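Local coordinates for putative cell surface hydrolase (Lactobacillus plantarum, PDB 3LP5), which is probably a cell-surface hydrolase of the alpha/beta-hydrolase superfamily, with a substrate that is not established, at residues I77-K89 and L110-S123. Sequence-based numbering, arbitrary orientation.
Sequences IDKQAVWLNTAFK and LIWTLFLERYLKES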
loop_
_atom_site.group_PDB
_atom_site.type_symbol
_atom_site.label_atom_id
_atom_site.label_comp_id
_atom_site.label_asym_id
_atom_site.label_seq_id
_atom_site.Cartn_x
_atom_site.Cartn_y
_atom_site.Cartn_z
ATOM N N ILE A 77 1.278 -13.973 4.622
ATOM C CA ILE A 77 0.428 -12.918 4.143
ATOM C C ILE A 77 -0.988 -13.145 4.685
ATOM O O ILE A 77 -1.671 -12.174 5.069
ATOM C CB ILE A 77 0.358 -12.910 2.564
ATOM C CG1 ILE A 77 1.740 -12.604 1.939
ATOM C CG2 ILE A 77 -0.792 -11.978 2.044
ATOM C CD1 ILE A 77 2.229 -11.353 2.283
ATOM N N ASP A 78 -1.421 -14.402 4.751
ATOM C CA ASP A 78 -2.799 -14.669 5.288
ATOM C C ASP A 78 -2.894 -14.236 6.757
ATOM O O ASP A 78 -3.898 -13.681 7.149
ATOM C CB ASP A 78 -3.219 -16.143 5.126
ATOM C CG ASP A 78 -3.570 -16.512 3.663
ATOM O OD1 ASP A 78 -3.810 -15.632 2.805
ATOM O OD2 ASP A 78 -3.601 -17.697 3.354
ATOM N N LYS A 79 -1.837 -14.465 7.554
ATOM C CA LYS A 79 -1.802 -13.948 8.955
ATOM C C LYS A 79 -1.680 -12.440 9.049
ATOM O O LYS A 79 -2.260 -11.841 9.946
ATOM C CB LYS A 79 -0.619 -14.561 9.751
ATOM C CG LYS A 79 -0.671 -16.074 9.861
ATOM C CD LYS A 79 0.603 -16.639 10.461
ATOM C CE LYS A 79 0.705 -18.164 10.252
ATOM N NZ LYS A 79 1.616 -18.768 11.288
ATOM N N GLN A 80 -0.866 -11.837 8.188
ATOM C CA GLN A 80 -0.693 -10.372 8.223
ATOM C C GLN A 80 -1.981 -9.637 7.902
ATOM O O GLN A 80 -2.226 -8.549 8.423
ATOM C CB GLN A 80 0.480 -9.916 7.324
ATOM C CG GLN A 80 1.849 -10.496 7.849
ATOM C CD GLN A 80 2.845 -10.845 6.682
ATOM O OE1 GLN A 80 2.514 -10.705 5.511
ATOM N NE2 GLN A 80 4.066 -11.256 7.024
ATOM N N ALA A 81 -2.821 -10.242 7.075
ATOM C CA ALA A 81 -4.137 -9.638 6.789
ATOM C C ALA A 81 -5.054 -9.668 7.993
ATOM O O ALA A 81 -5.737 -8.713 8.224
ATOM C CB ALA A 81 -4.788 -10.285 5.579
ATOM N N VAL A 82 -4.976 -10.731 8.807
ATOM C CA VAL A 82 -5.669 -10.784 10.083
ATOM C C VAL A 82 -5.087 -9.825 11.065
ATOM O O VAL A 82 -5.827 -9.141 11.743
ATOM C CB VAL A 82 -5.610 -12.167 10.659
ATOM C CG1 VAL A 82 -6.253 -12.207 12.059
ATOM C CG2 VAL A 82 -6.289 -13.189 9.671
ATOM N N TRP A 83 -3.758 -9.783 11.205
ATOM C CA TRP A 83 -3.146 -8.773 12.056
ATOM C C TRP A 83 -3.491 -7.325 11.645
ATOM O O TRP A 83 -3.696 -6.428 12.506
ATOM C CB TRP A 83 -1.604 -8.980 12.089
ATOM C CG TRP A 83 -1.200 -10.285 12.807
ATOM C CD1 TRP A 83 -1.789 -10.831 13.893
ATOM C CD2 TRP A 83 -0.068 -11.124 12.486
ATOM N NE1 TRP A 83 -1.138 -12.033 14.245
ATOM C CE2 TRP A 83 -0.070 -12.214 13.399
ATOM C CE3 TRP A 83 0.969 -11.047 11.519
ATOM C CZ2 TRP A 83 0.896 -13.250 13.333
ATOM C CZ3 TRP A 83 1.906 -12.098 11.436
ATOM C CH2 TRP A 83 1.892 -13.154 12.357
ATOM N N LEU A 84 -3.537 -7.066 10.337
ATOM C CA LEU A 84 -3.926 -5.718 9.847
ATOM C C LEU A 84 -5.329 -5.357 10.311
ATOM O O LEU A 84 -5.616 -4.227 10.762
ATOM C CB LEU A 84 -3.892 -5.664 8.303
ATOM C CG LEU A 84 -4.305 -4.286 7.671
ATOM C CD1 LEU A 84 -3.612 -3.060 8.331
ATOM C CD2 LEU A 84 -3.975 -4.264 6.184
ATOM N N ASN A 85 -6.237 -6.314 10.185
ATOM C CA ASN A 85 -7.604 -6.138 10.659
ATOM C C ASN A 85 -7.606 -5.952 12.188
ATOM O O ASN A 85 -8.336 -5.079 12.717
ATOM C CB ASN A 85 -8.382 -7.391 10.278
ATOM C CG ASN A 85 -9.881 -7.236 10.458
ATOM O OD1 ASN A 85 -10.425 -6.123 10.531
ATOM N ND2 ASN A 85 -10.550 -8.359 10.566
ATOM N N THR A 86 -6.758 -6.715 12.904
ATOM C CA THR A 86 -6.641 -6.471 14.345
ATOM C C THR A 86 -6.209 -5.038 14.645
ATOM O O THR A 86 -6.730 -4.432 15.520
ATOM C CB THR A 86 -5.629 -7.465 14.995
ATOM O OG1 THR A 86 -6.104 -8.779 14.722
ATOM C CG2 THR A 86 -5.519 -7.279 16.534
ATOM N N ALA A 87 -5.230 -4.500 13.910
ATOM C CA ALA A 87 -4.732 -3.199 14.196
ATOM C C ALA A 87 -5.784 -2.171 13.740
ATOM O O ALA A 87 -6.065 -1.199 14.416
ATOM C CB ALA A 87 -3.361 -2.962 13.471
ATOM N N PHE A 88 -6.399 -2.426 12.605
ATOM C CA PHE A 88 -7.378 -1.495 12.074
ATOM C C PHE A 88 -8.515 -1.373 13.077
ATOM O O PHE A 88 -8.962 -0.288 13.392
ATOM C CB PHE A 88 -7.891 -2.016 10.719
ATOM C CG PHE A 88 -8.776 -1.065 10.004
ATOM C CD1 PHE A 88 -8.218 -0.007 9.271
ATOM C CD2 PHE A 88 -10.150 -1.229 10.035
ATOM C CE1 PHE A 88 -9.026 0.894 8.547
ATOM C CE2 PHE A 88 -10.988 -0.315 9.352
ATOM C CZ PHE A 88 -10.410 0.756 8.591
ATOM N N LYS A 89 -8.987 -2.503 13.605
ATOM C CA LYS A 89 -10.075 -2.420 14.584
ATOM C C LYS A 89 -9.678 -1.704 15.840
ATOM O O LYS A 89 -10.466 -0.961 16.360
ATOM C CB LYS A 89 -10.713 -3.780 14.885
ATOM C CG LYS A 89 -11.494 -4.266 13.682
ATOM C CD LYS A 89 -12.416 -5.363 14.068
ATOM C CE LYS A 89 -11.620 -6.531 14.536
ATOM N NZ LYS A 89 -12.472 -7.743 14.580
ATOM N N LEU A 110 -0.391 -6.530 -1.113
ATOM C CA LEU A 110 -1.162 -7.774 -1.012
ATOM C C LEU A 110 -1.911 -7.900 0.316
ATOM O O LEU A 110 -3.119 -8.336 0.380
ATOM C CB LEU A 110 -0.217 -9.013 -1.139
ATOM C CG LEU A 110 0.874 -8.982 -2.209
ATOM C CD1 LEU A 110 1.506 -10.404 -2.395
ATOM C CD2 LEU A 110 0.266 -8.476 -3.513
ATOM N N ILE A 111 -1.203 -7.595 1.390
ATOM C CA ILE A 111 -1.863 -7.533 2.724
ATOM C C ILE A 111 -3.086 -6.602 2.711
ATOM O O ILE A 111 -4.213 -7.025 3.089
ATOM C CB ILE A 111 -0.882 -7.172 3.808
ATOM C CG1 ILE A 111 0.237 -8.202 3.829
ATOM C CG2 ILE A 111 -1.635 -7.063 5.213
ATOM C CD1 ILE A 111 1.584 -7.731 4.547
ATOM N N TRP A 112 -2.905 -5.372 2.212
ATOM C CA TRP A 112 -4.038 -4.436 2.063
ATOM C C TRP A 112 -5.112 -5.053 1.196
ATOM O O TRP A 112 -6.288 -4.977 1.542
ATOM C CB TRP A 112 -3.669 -3.061 1.400
ATOM C CG TRP A 112 -3.348 -2.025 2.332
ATOM C CD1 TRP A 112 -2.112 -1.386 2.477
ATOM C CD2 TRP A 112 -4.194 -1.504 3.376
ATOM N NE1 TRP A 112 -2.187 -0.461 3.499
ATOM C CE2 TRP A 112 -3.427 -0.548 4.093
ATOM C CE3 TRP A 112 -5.543 -1.717 3.744
ATOM C CZ2 TRP A 112 -3.960 0.194 5.175
ATOM C CZ3 TRP A 112 -6.071 -0.986 4.842
ATOM C CH2 TRP A 112 -5.274 -0.048 5.537
ATOM N N THR A 113 -4.722 -5.695 0.086
ATOM C CA THR A 113 -5.789 -6.153 -0.814
ATOM C C THR A 113 -6.682 -7.198 -0.167
ATOM O O THR A 113 -7.893 -7.237 -0.379
ATOM C CB THR A 113 -5.206 -6.758 -2.158
ATOM O OG1 THR A 113 -4.436 -5.748 -2.827
ATOM C CG2 THR A 113 -6.315 -7.163 -3.083
ATOM N N LEU A 114 -6.048 -8.149 0.503
ATOM C CA LEU A 114 -6.749 -9.246 1.092
ATOM C C LEU A 114 -7.652 -8.663 2.231
ATOM O O LEU A 114 -8.820 -9.021 2.358
ATOM C CB LEU A 114 -5.722 -10.302 1.581
ATOM C CG LEU A 114 -6.330 -11.615 2.067
ATOM C CD1 LEU A 114 -7.141 -12.294 0.971
ATOM C CD2 LEU A 114 -5.225 -12.569 2.609
ATOM N N PHE A 115 -7.103 -7.770 3.044
ATOM C CA PHE A 115 -7.893 -7.098 4.087
ATOM C C PHE A 115 -9.129 -6.416 3.456
ATOM O O PHE A 115 -10.238 -6.561 3.992
ATOM C CB PHE A 115 -7.039 -6.068 4.812
ATOM C CG PHE A 115 -7.834 -5.105 5.652
ATOM C CD1 PHE A 115 -8.228 -5.453 6.936
ATOM C CD2 PHE A 115 -8.227 -3.883 5.136
ATOM C CE1 PHE A 115 -9.004 -4.579 7.713
ATOM C CE2 PHE A 115 -9.047 -3.019 5.894
ATOM C CZ PHE A 115 -9.410 -3.375 7.169
ATOM N N LEU A 116 -8.940 -5.716 2.306
ATOM C CA LEU A 116 -10.053 -4.970 1.729
ATOM C C LEU A 116 -11.127 -5.897 1.168
ATOM O O LEU A 116 -12.317 -5.595 1.265
ATOM C CB LEU A 116 -9.614 -3.987 0.670
ATOM C CG LEU A 116 -8.650 -2.919 1.197
ATOM C CD1 LEU A 116 -8.097 -2.238 -0.035
ATOM C CD2 LEU A 116 -9.340 -1.886 2.164
ATOM N N GLU A 117 -10.700 -7.044 0.637
ATOM C CA GLU A 117 -11.633 -8.002 0.018
ATOM C C GLU A 117 -12.446 -8.737 1.085
ATOM O O GLU A 117 -13.612 -9.028 0.838
ATOM C CB GLU A 117 -10.880 -9.105 -0.757
ATOM C CG GLU A 117 -10.219 -8.607 -1.985
ATOM C CD GLU A 117 -9.409 -9.674 -2.676
ATOM O OE1 GLU A 117 -8.946 -10.587 -2.013
ATOM O OE2 GLU A 117 -9.251 -9.618 -3.895
ATOM N N ARG A 118 -11.807 -9.062 2.228
ATOM C CA ARG A 118 -12.390 -9.967 3.233
ATOM C C ARG A 118 -12.802 -9.340 4.565
ATOM O O ARG A 118 -13.788 -9.796 5.188
ATOM C CB ARG A 118 -11.431 -11.125 3.491
ATOM C CG ARG A 118 -11.091 -11.894 2.216
ATOM C CD ARG A 118 -10.439 -13.192 2.570
ATOM N NE ARG A 118 -11.472 -14.204 2.819
ATOM C CZ ARG A 118 -11.223 -15.485 3.085
ATOM N NH1 ARG A 118 -9.958 -15.891 3.142
ATOM N NH2 ARG A 118 -12.239 -16.362 3.267
ATOM N N TYR A 119 -12.071 -8.305 5.012
ATOM C CA TYR A 119 -12.187 -7.896 6.415
ATOM C C TYR A 119 -12.684 -6.483 6.619
ATOM O O TYR A 119 -13.198 -6.143 7.691
ATOM C CB TYR A 119 -10.831 -8.085 7.122
ATOM C CG TYR A 119 -10.324 -9.510 7.039
ATOM C CD1 TYR A 119 -11.196 -10.575 7.202
ATOM C CD2 TYR A 119 -8.947 -9.783 6.779
ATOM C CE1 TYR A 119 -10.736 -11.905 7.079
ATOM C CE2 TYR A 119 -8.495 -11.097 6.678
ATOM C CZ TYR A 119 -9.392 -12.133 6.843
ATOM O OH TYR A 119 -8.954 -13.426 6.817
ATOM N N LEU A 120 -12.529 -5.633 5.624
ATOM C CA LEU A 120 -13.003 -4.243 5.831
ATOM C C LEU A 120 -14.539 -4.165 6.088
ATOM O O LEU A 120 -14.991 -3.343 6.923
ATOM C CB LEU A 120 -12.560 -3.312 4.683
ATOM C CG LEU A 120 -13.159 -1.898 4.729
ATOM C CD1 LEU A 120 -12.577 -1.134 5.898
ATOM C CD2 LEU A 120 -12.988 -1.138 3.422
ATOM N N LYS A 121 -15.329 -5.000 5.406
ATOM C CA LYS A 121 -16.786 -5.098 5.693
ATOM C C LYS A 121 -17.111 -5.321 7.192
ATOM O O LYS A 121 -18.245 -5.196 7.550
ATOM C CB LYS A 121 -17.436 -6.218 4.885
ATOM C CG LYS A 121 -16.967 -7.623 5.327
ATOM C CD LYS A 121 -17.650 -8.668 4.470
ATOM C CE LYS A 121 -16.809 -9.925 4.257
ATOM N NZ LYS A 121 -17.793 -11.000 4.066
ATOM N N GLU A 122 -16.140 -5.647 8.056
ATOM C CA GLU A 122 -16.437 -5.820 9.488
ATOM C C GLU A 122 -16.505 -4.495 10.195
ATOM O O GLU A 122 -17.005 -4.460 11.308
ATOM C CB GLU A 122 -15.411 -6.713 10.228
ATOM C CG GLU A 122 -15.346 -8.174 9.719
ATOM C CD GLU A 122 -14.195 -9.007 10.326
ATOM O OE1 GLU A 122 -13.612 -8.648 11.380
ATOM O OE2 GLU A 122 -13.889 -10.061 9.738
ATOM N N SER A 123 -15.973 -3.421 9.575
ATOM C CA SER A 123 -16.095 -2.052 10.098
ATOM C C SER A 123 -16.912 -1.282 9.060
ATOM O O SER A 123 -16.356 -0.448 8.329
ATOM C CB SER A 123 -14.722 -1.379 10.262
ATOM O OG SER A 123 -13.761 -2.259 10.789
HETATM O O HOH W 1 -6.279 -14.558 6.593
HETATM O O HOH W 2 -12.423 -4.257 9.748
#
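Phe115 pushes its ring into a hole between Ala81, Leu84, Asn85 and Phe88. Its CZ lies over one face of the Phe88 ring, 3.7 Å from Phe88 CD2. The pair is edge-to-face, with the planes 59° apart. Phe88 CG stands anti to its own backbone N (chi1 -173°), which carries the ring over toward Phe115. One helical turn earlier, Leu84 CD2 sits over the six-membered ring of Trp112, 4.0 Å from its centroid, in a CH-pi contact. The same methyl also touches Ile111 CG2 and Phe115 CB. Ile111 is a second knob, set among Ile77, Gln80, Ala81 and Leu84. The small Ala81 sits where the two backbones come closest, its methyl against Leu114 CD2 and Tyr119 CE2. The helix axes approach to 8.6 Å. They cross at -65°.

Polar groups line the Tyr119 side. The Asn85 amide lies nearly parallel to the Tyr119 ring, with ND2 3.5 Å from Tyr119 CB. ND2 donates to Glu122 OE1 at 3.2 Å, almost straight but from above the carboxylate plane. OE1 also takes a salt bridge from Lys89 NZ, at 3.5 Å. Asn85 OD1 accepts from a water that also bonds Tyr119 O and Ser123 OG. A leucine in place of Asn85 would probably leave this water and Glu122 without their amide partner. A second water joins Tyr119 OH to Asp78 O.

In the alpha/beta-hydrolase fold, helix 107-118 follows strand 99-105 and the probable nucleophile elbow, whose residues Trp112 touches. Ile77 and Leu114 pack against helix 150-157. Leu84, Phe88 and Trp112 reach down to strand 7-10, and Leu84 also meets strand 62-67, so the crossing helices cover this part of the sheet.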